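Local atomic coordinates of ATP phosphoribosyltransferase regulatory subunit (Bacillus halodurans, PDB entry 3OD1), a protein that is probably required, as partner of the HisG subunit, for the first step of histidine biosynthesis and may allow its feedback regulation by histidine. Residues R91-S96 with Y102-A107; A247-L252 with V265-T270. All coordinates share one frame; numbering follows the deposited sequence.

Interaction 1. Residues R91-S96 with Y102-A107; sequences RLVASS and YPLRLA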
ATOM      1  N   ARG B  91      -1.521  18.225  -7.173  1.00 29.88           N
ATOM      2  CA  ARG B  91      -1.804  17.936  -8.580  1.00 32.56           C
ATOM      3  C   ARG B  91      -3.223  17.407  -8.750  1.00 34.38           C
ATOM      4  O   ARG B  91      -3.958  17.824  -9.643  1.00 35.29           O
ATOM      5  CB  ARG B  91      -0.802  16.930  -9.176  1.00 34.67           C
ATOM      6  CG  ARG B  91      -1.087  16.596 -10.670  1.00 35.54           C
ATOM      7  CD  ARG B  91      -0.128  15.543 -11.258  1.00 38.06           C
ATOM      8  NE  ARG B  91      -0.031  14.343 -10.421  1.00 34.90           N
ATOM      9  CZ  ARG B  91      -1.050  13.547 -10.108  1.00 37.68           C
ATOM     10  NH1 ARG B  91      -2.268  13.798 -10.571  1.00 33.92           N
ATOM     11  NH2 ARG B  91      -0.851  12.493  -9.318  1.00 33.17           N
ATOM     12  N   LEU B  92      -3.600  16.480  -7.881  1.00 32.99           N
ATOM     13  CA  LEU B  92      -4.903  15.834  -7.957  1.00 36.78           C
ATOM     14  C   LEU B  92      -5.986  16.885  -7.800  1.00 41.19           C
ATOM     15  O   LEU B  92      -6.937  16.941  -8.585  1.00 46.92           O
ATOM     16  CB  LEU B  92      -4.999  14.792  -6.841  1.00 43.23           C
ATOM     17  CG  LEU B  92      -5.876  13.556  -6.992  1.00 50.07           C
ATOM     18  CD1 LEU B  92      -5.812  12.748  -5.717  1.00 43.42           C
ATOM     19  CD2 LEU B  92      -7.298  13.967  -7.280  1.00 60.68           C
ATOM     20  N   VAL B  93      -5.821  17.727  -6.784  1.00 34.60           N
ATOM     21  CA  VAL B  93      -6.768  18.786  -6.457  1.00 37.86           C
ATOM     22  C   VAL B  93      -6.986  19.776  -7.599  1.00 41.63           C
ATOM     23  O   VAL B  93      -8.119  20.195  -7.833  1.00 40.16           O
ATOM     24  CB  VAL B  93      -6.333  19.557  -5.188  1.00 41.50           C
ATOM     25  CG1 VAL B  93      -7.202  20.800  -4.978  1.00 35.11           C
ATOM     26  CG2 VAL B  93      -6.403  18.638  -3.975  1.00 44.00           C
ATOM     27  N   ALA B  94      -5.914  20.151  -8.295  1.00 36.14           N
ATOM     28  CA  ALA B  94      -6.014  21.140  -9.366  1.00 38.93           C
ATOM     29  C   ALA B  94      -6.478  20.536 -10.690  1.00 42.76           C
ATOM     30  O   ALA B  94      -6.705  21.264 -11.644  1.00 46.14           O
ATOM     31  CB  ALA B  94      -4.692  21.862  -9.565  1.00 38.49           C
ATOM     32  N   SER B  95      -6.620  19.216 -10.753  1.00 43.38           N
ATOM     33  CA  SER B  95      -7.022  18.571 -12.004  0.72 43.32           C
ATOM     34  C   SER B  95      -8.255  17.686 -11.841  1.00 45.98           C
ATOM     35  O   SER B  95      -9.369  18.136 -12.099  1.00 50.93           O
ATOM     36  CB  SER B  95      -5.862  17.770 -12.587  0.72 40.28           C
ATOM     37  OG  SER B  95      -5.408  16.803 -11.666  0.72 38.11           O
ATOM     38  N   SER B  96      -8.041  16.439 -11.423  1.00 50.15           N
ATOM     39  CA  SER B  96      -9.107  15.454 -11.199  1.00 52.25           C
ATOM     40  C   SER B  96     -10.248  15.994 -10.331  1.00 54.72           C
ATOM     41  O   SER B  96     -11.418  15.674 -10.545  1.00 52.47           O
ATOM     42  CB  SER B  96      -8.532  14.194 -10.522  1.00 46.43           C
ATOM     43  OG  SER B  96      -7.560  13.513 -11.318  1.00 58.54           O
ATOM     44  N   TYR B 102     -13.514  24.123  -2.560  1.00 55.82           N
ATOM     45  CA  TYR B 102     -12.777  24.176  -1.303  1.00 50.27           C
ATOM     46  C   TYR B 102     -13.762  24.415  -0.163  1.00 48.02           C
ATOM     47  O   TYR B 102     -14.839  24.966  -0.389  1.00 47.22           O
ATOM     48  CB  TYR B 102     -11.724  25.288  -1.335  1.00 46.31           C
ATOM     49  CG  TYR B 102     -10.529  25.010  -2.230  1.00 48.43           C
ATOM     50  CD1 TYR B 102      -9.893  26.046  -2.908  1.00 48.04           C
ATOM     51  CD2 TYR B 102     -10.029  23.713  -2.394  1.00 46.63           C
ATOM     52  CE1 TYR B 102      -8.793  25.814  -3.727  1.00 46.07           C
ATOM     53  CE2 TYR B 102      -8.919  23.467  -3.222  1.00 42.83           C
ATOM     54  CZ  TYR B 102      -8.307  24.530  -3.883  1.00 48.52           C
ATOM     55  OH  TYR B 102      -7.211  24.319  -4.699  1.00 44.88           O
ATOM     56  N   PRO B 103     -13.405  23.992   1.064  1.00 41.91           N
ATOM     57  CA  PRO B 103     -12.152  23.299   1.385  1.00 40.08           C
ATOM     58  C   PRO B 103     -12.218  21.791   1.148  1.00 38.35           C
ATOM     59  O   PRO B 103     -13.279  21.171   1.277  1.00 36.86           O
ATOM     60  CB  PRO B 103     -11.978  23.564   2.888  1.00 39.34           C
ATOM     61  CG  PRO B 103     -13.119  24.450   3.299  1.00 43.68           C
ATOM     62  CD  PRO B 103     -14.184  24.264   2.279  1.00 45.97           C
ATOM     63  N   LEU B 104     -11.072  21.209   0.822  1.00 38.07           N
ATOM     64  CA  LEU B 104     -10.960  19.771   0.649  1.00 37.03           C
ATOM     65  C   LEU B 104     -10.151  19.156   1.780  1.00 34.40           C
ATOM     66  O   LEU B 104      -9.134  19.714   2.220  1.00 33.25           O
ATOM     67  CB  LEU B 104     -10.298  19.459  -0.685  1.00 40.26           C
ATOM     68  CG  LEU B 104     -11.202  19.690  -1.890  1.00 47.47           C
ATOM     69  CD1 LEU B 104     -10.372  19.842  -3.156  1.00 42.26           C
ATOM     70  CD2 LEU B 104     -12.194  18.535  -2.003  1.00 49.18           C
ATOM     71  N   ARG B 105     -10.625  18.013   2.255  1.00 32.91           N
ATOM     72  CA  ARG B 105      -9.976  17.275   3.326  1.00 32.85           C
ATOM     73  C   ARG B 105      -9.647  15.887   2.799  1.00 37.50           C
ATOM     74  O   ARG B 105     -10.532  15.043   2.600  1.00 34.70           O
ATOM     75  CB  ARG B 105     -10.888  17.194   4.549  1.00 34.49           C
ATOM     76  CG  ARG B 105     -10.971  18.510   5.327  1.00 36.54           C
ATOM     77  CD  ARG B 105     -12.024  18.471   6.396  1.00 31.55           C
ATOM     78  NE  ARG B 105     -11.905  19.628   7.267  1.00 30.44           N
ATOM     79  CZ  ARG B 105     -12.435  20.819   7.003  1.00 37.21           C
ATOM     80  NH1 ARG B 105     -13.126  21.011   5.883  1.00 31.83           N
ATOM     81  NH2 ARG B 105     -12.257  21.822   7.853  1.00 34.31           N
ATOM     82  N   LEU B 106      -8.366  15.666   2.548  1.00 32.15           N
ATOM     83  CA  LEU B 106      -7.916  14.446   1.912  1.00 31.32           C
ATOM     84  C   LEU B 106      -6.863  13.794   2.786  1.00 34.02           C
ATOM     85  O   LEU B 106      -6.202  14.471   3.585  1.00 29.13           O
ATOM     86  CB  LEU B 106      -7.373  14.757   0.520  1.00 34.11           C
ATOM     87  CG  LEU B 106      -8.395  15.322  -0.477  1.00 34.33           C
ATOM     88  CD1 LEU B 106      -7.710  15.918  -1.686  1.00 32.57           C
ATOM     89  CD2 LEU B 106      -9.370  14.255  -0.936  1.00 32.27           C
ATOM     90  N   ALA B 107      -6.713  12.481   2.634  1.00 26.98           N
ATOM     91  CA  ALA B 107      -5.826  11.697   3.492  1.00 28.61           C
ATOM     92  C   ALA B 107      -5.132  10.624   2.675  1.00 32.69           C
ATOM     93  O   ALA B 107      -5.558  10.307   1.558  1.00 32.59           O
ATOM     94  CB  ALA B 107      -6.607  11.024   4.655  1.00 28.28           C
TER
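The hydroxyl of Y102 does two jobs at once: it is hydrogen-bonded to the backbone O of R309, and its OH lies 3.5 Å from V93 CG1 on the helix 86-94. The same methyl group is 3.6 Å from Y102 CE2, so it meets the ring at its edge, in the ring plane, beside the oxygen and the carbon ortho to it.

V93 carries the contact, and its two branches divide the work. With chi1 at 171°, CG1 stands anti to the backbone N and is aimed at Y102 and L104, where it comes within 3.8 Å of L104 CD1. CG2 takes the remaining position beside the backbone N and reaches L106 CD1, likewise at 3.8 Å. L104 and L106, two residues apart on strand 104-113, each offer one methyl from the same face of the sheet, while R105 between them points to the other face and pairs with E144. Y102 precedes the strand, just ahead of the cis peptide bond to P103.

R309 ties the two segments together from outside. Besides accepting the bond from Y102, it sends NH1 to the backbone O of V93 and makes a cation-pi contact with the Y102 ring. I134 and L304 add further apolar cover to V93 and Y102, and a salt bridge from R91 NH1 to D18 of the second subunit places the contact near the subunit interface.

The case illustrates a division of labour: V93 joins helix 86-94 to one face of the mixed sheet of a class II synthetase-like fold, whereas the polar end of Y102 is satisfied elsewhere. Such an interface gains little direction from its methyl groups, and its polar fixing probably comes through R309.

Interaction 2. Residues A247-L252 with V265-T270; sequences AEMTKL and VKFDLT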
ATOM      1  N   ALA B 247       0.085  36.707  16.682  1.00 51.03           N
ATOM      2  CA  ALA B 247      -1.361  36.657  16.884  1.00 48.98           C
ATOM      3  C   ALA B 247      -1.944  35.334  16.421  1.00 50.89           C
ATOM      4  O   ALA B 247      -2.897  34.820  17.014  1.00 55.91           O
ATOM      5  CB  ALA B 247      -2.049  37.817  16.163  1.00 51.71           C
ATOM      6  N   GLU B 248      -1.377  34.790  15.349  1.00 49.33           N
ATOM      7  CA  GLU B 248      -1.820  33.502  14.837  1.00 50.02           C
ATOM      8  C   GLU B 248      -1.465  32.387  15.812  1.00 52.87           C
ATOM      9  O   GLU B 248      -2.252  31.461  16.025  1.00 53.82           O
ATOM     10  CB  GLU B 248      -1.235  33.249  13.453  1.00 50.50           C
ATOM     11  CG  GLU B 248      -1.832  34.179  12.416  1.00 53.57           C
ATOM     12  CD  GLU B 248      -1.161  34.072  11.072  1.00 59.22           C
ATOM     13  OE1 GLU B 248      -0.093  33.430  10.987  1.00 67.19           O
ATOM     14  OE2 GLU B 248      -1.703  34.631  10.099  1.00 58.74           O
HETATM   15  N   MSE B 249      -0.293  32.495  16.428  1.00 45.39           N
HETATM   16  CA  MSE B 249       0.087  31.521  17.434  1.00 47.12           C
HETATM   17  C   MSE B 249      -0.802  31.585  18.668  1.00 49.64           C
HETATM   18  O   MSE B 249      -1.163  30.551  19.224  1.00 51.08           O
HETATM   19  CB  MSE B 249       1.575  31.609  17.778  1.00 47.64           C
HETATM   20  CG  MSE B 249       2.391  30.553  17.011  1.00 62.42           C
HETATM   21 SE   MSE B 249       4.310  30.736  17.248  0.68 89.43          SE
HETATM   22  CE  MSE B 249       4.464  32.651  16.901  1.00 82.50           C
ATOM     23  N   THR B 250      -1.180  32.785  19.085  1.00 48.84           N
ATOM     24  CA  THR B 250      -2.030  32.912  20.264  1.00 52.75           C
ATOM     25  C   THR B 250      -3.441  32.395  19.996  1.00 45.92           C
ATOM     26  O   THR B 250      -4.010  31.676  20.816  1.00 45.03           O
ATOM     27  CB  THR B 250      -2.087  34.365  20.799  1.00 54.26           C
ATOM     28  OG1 THR B 250      -2.869  35.179  19.916  1.00 62.85           O
ATOM     29  CG2 THR B 250      -0.686  34.932  20.908  1.00 51.53           C
ATOM     30  N   LYS B 251      -4.016  32.765  18.861  1.00 44.72           N
ATOM     31  CA  LYS B 251      -5.317  32.211  18.520  1.00 50.46           C
ATOM     32  C   LYS B 251      -5.256  30.695  18.302  1.00 47.72           C
ATOM     33  O   LYS B 251      -6.194  29.975  18.653  1.00 45.49           O
ATOM     34  CB  LYS B 251      -5.939  32.895  17.309  1.00 47.81           C
ATOM     35  CG  LYS B 251      -7.331  32.353  17.030  1.00 53.18           C
ATOM     36  CD  LYS B 251      -8.188  33.312  16.229  1.00 67.58           C
ATOM     37  CE  LYS B 251      -9.624  32.798  16.154  1.00 72.21           C
ATOM     38  NZ  LYS B 251     -10.447  33.575  15.186  1.00 80.14           N
ATOM     39  N   LEU B 252      -4.155  30.214  17.727  1.00 42.71           N
ATOM     40  CA  LEU B 252      -3.955  28.774  17.539  1.00 38.04           C
ATOM     41  C   LEU B 252      -4.001  28.049  18.880  1.00 42.02           C
ATOM     42  O   LEU B 252      -4.662  27.016  19.017  1.00 40.60           O
ATOM     43  CB  LEU B 252      -2.619  28.493  16.847  1.00 36.23           C
ATOM     44  CG  LEU B 252      -2.248  27.021  16.707  1.00 44.85           C
ATOM     45  CD1 LEU B 252      -3.384  26.262  16.028  1.00 42.57           C
ATOM     46  CD2 LEU B 252      -0.925  26.869  15.949  1.00 39.93           C
ATOM     47  N   VAL B 265       0.825  20.384  23.657  1.00 41.93           N
ATOM     48  CA  VAL B 265       1.530  21.325  22.809  1.00 42.11           C
ATOM     49  C   VAL B 265       2.561  22.141  23.575  1.00 45.87           C
ATOM     50  O   VAL B 265       2.392  22.431  24.757  1.00 44.43           O
ATOM     51  CB  VAL B 265       0.554  22.263  22.054  1.00 51.22           C
ATOM     52  CG1 VAL B 265      -0.386  21.450  21.174  1.00 52.51           C
ATOM     53  CG2 VAL B 265      -0.228  23.115  23.023  1.00 51.62           C
ATOM     54  N   LYS B 266       3.644  22.484  22.892  1.00 39.89           N
ATOM     55  CA  LYS B 266       4.591  23.450  23.410  1.00 44.82           C
ATOM     56  C   LYS B 266       5.077  24.299  22.245  1.00 44.80           C
ATOM     57  O   LYS B 266       4.737  24.027  21.094  1.00 41.09           O
ATOM     58  CB  LYS B 266       5.735  22.757  24.150  1.00 53.33           C
ATOM     59  CG  LYS B 266       6.556  21.790  23.324  1.00 56.97           C
ATOM     60  CD  LYS B 266       7.559  21.073  24.214  1.00 66.67           C
ATOM     61  CE  LYS B 266       8.630  20.346  23.406  1.00 75.92           C
ATOM     62  NZ  LYS B 266       9.664  19.720  24.291  1.00 79.64           N
ATOM     63  N   PHE B 267       5.833  25.349  22.535  1.00 37.44           N
ATOM     64  CA  PHE B 267       6.268  26.253  21.484  1.00 41.10           C
ATOM     65  C   PHE B 267       7.768  26.217  21.290  1.00 46.11           C
ATOM     66  O   PHE B 267       8.528  26.192  22.257  1.00 49.14           O
ATOM     67  CB  PHE B 267       5.783  27.670  21.767  1.00 51.58           C
ATOM     68  CG  PHE B 267       4.291  27.790  21.778  1.00 56.58           C
ATOM     69  CD1 PHE B 267       3.599  28.064  20.608  1.00 55.91           C
ATOM     70  CD2 PHE B 267       3.578  27.598  22.951  1.00 58.37           C
ATOM     71  CE1 PHE B 267       2.222  28.160  20.612  1.00 54.72           C
ATOM     72  CE2 PHE B 267       2.202  27.698  22.962  1.00 61.40           C
ATOM     73  CZ  PHE B 267       1.523  27.979  21.790  1.00 60.14           C
ATOM     74  N   ASP B 268       8.187  26.186  20.029  1.00 37.64           N
ATOM     75  CA  ASP B 268       9.601  26.255  19.691  1.00 33.42           C
ATOM     76  C   ASP B 268       9.788  27.184  18.509  1.00 39.51           C
ATOM     77  O   ASP B 268       9.774  26.754  17.354  1.00 38.78           O
ATOM     78  CB  ASP B 268      10.166  24.870  19.390  1.00 37.44           C
ATOM     79  CG  ASP B 268      11.636  24.913  19.012  1.00 41.60           C
ATOM     80  OD1 ASP B 268      12.264  25.987  19.145  1.00 42.65           O
ATOM     81  OD2 ASP B 268      12.166  23.869  18.583  1.00 44.65           O
ATOM     82  N   LEU B 269       9.945  28.469  18.805  1.00 34.53           N
ATOM     83  CA  LEU B 269      10.020  29.468  17.754  1.00 34.81           C
ATOM     84  C   LEU B 269      11.354  29.416  17.018  1.00 37.90           C
ATOM     85  O   LEU B 269      11.583  30.198  16.111  1.00 36.34           O
ATOM     86  CB  LEU B 269       9.735  30.869  18.307  1.00 42.30           C
ATOM     87  CG  LEU B 269       8.247  31.244  18.334  1.00 49.99           C
ATOM     88  CD1 LEU B 269       7.434  30.168  19.012  1.00 55.16           C
ATOM     89  CD2 LEU B 269       8.008  32.603  19.005  1.00 47.04           C
ATOM     90  N   THR B 270      12.234  28.482  17.383  1.00 43.53           N
ATOM     91  CA  THR B 270      13.457  28.302  16.598  1.00 39.69           C
ATOM     92  C   THR B 270      13.212  27.337  15.434  1.00 41.12           C
ATOM     93  O   THR B 270      14.081  27.131  14.585  1.00 41.64           O
ATOM     94  CB  THR B 270      14.632  27.773  17.444  1.00 35.75           C
ATOM     95  OG1 THR B 270      14.424  26.394  17.743  1.00 40.53           O
ATOM     96  CG2 THR B 270      14.764  28.580  18.736  1.00 32.60           C
TER
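A chi1 of -98°, away from the usual staggered positions, then an extended chi2 (174°) and a bend at chi3 (-48°) carry the selenium of M249, a residue deposited as selenomethionine, out from the helix 240-258 to the side chain of L269. The L269 chain meets it tip to tip: CD1 lies 3.6 Å from M249 SE, and the terminal CE of M249 is 4.1 Å from L269 CD2. Nearer the helix, M249 CG approaches F267 CE1 at 4.3 Å, a looser touch than that at the selenium. One long, flexible side chain thus serves F267 in the strand with its first part and L269 just beyond the strand with its last.

D268 closes the turn that contains L269 and probably helps to hold it. Its OD1 accepts from T270 N at 3.1 Å, an Asx turn, with the donor above the carboxylate plane, and it also accepts from T270 OG1 at 2.6 Å, on the syn side. A salt bridge to R224 NE adds to the grip on the same oxygen, and would favour a charged carboxylate.

Around this apolar junction, I230 of helix 228-234 touches F267 and A233 touches L269, while on the adjoining strand 162-167 I165 touches F267 and H167 touches M249. The arrangement is consistent with a helix laid against the mixed beta sheet of a class II aminoacyl-tRNA synthetase-like core.

How the interactions relate
The first contact lies wholly earlier in the sequence than the second, and both fall within the region related to histidyl-tRNA synthetase. Their centres are about 27 Å apart and their nearest atoms about 13 Å, so they do not touch. What they share is the large mixed sheet: strand 104-113 lies near one end of it and strand 265-268 near the other, each one place in from an outermost strand of this chain. Helix 86-94 packs on the first and helix 240-258 on the second. Together they exemplify how helices from distant parts of the sequence, each through one dominant apolar side chain, are attached near the two ends of a single sheet.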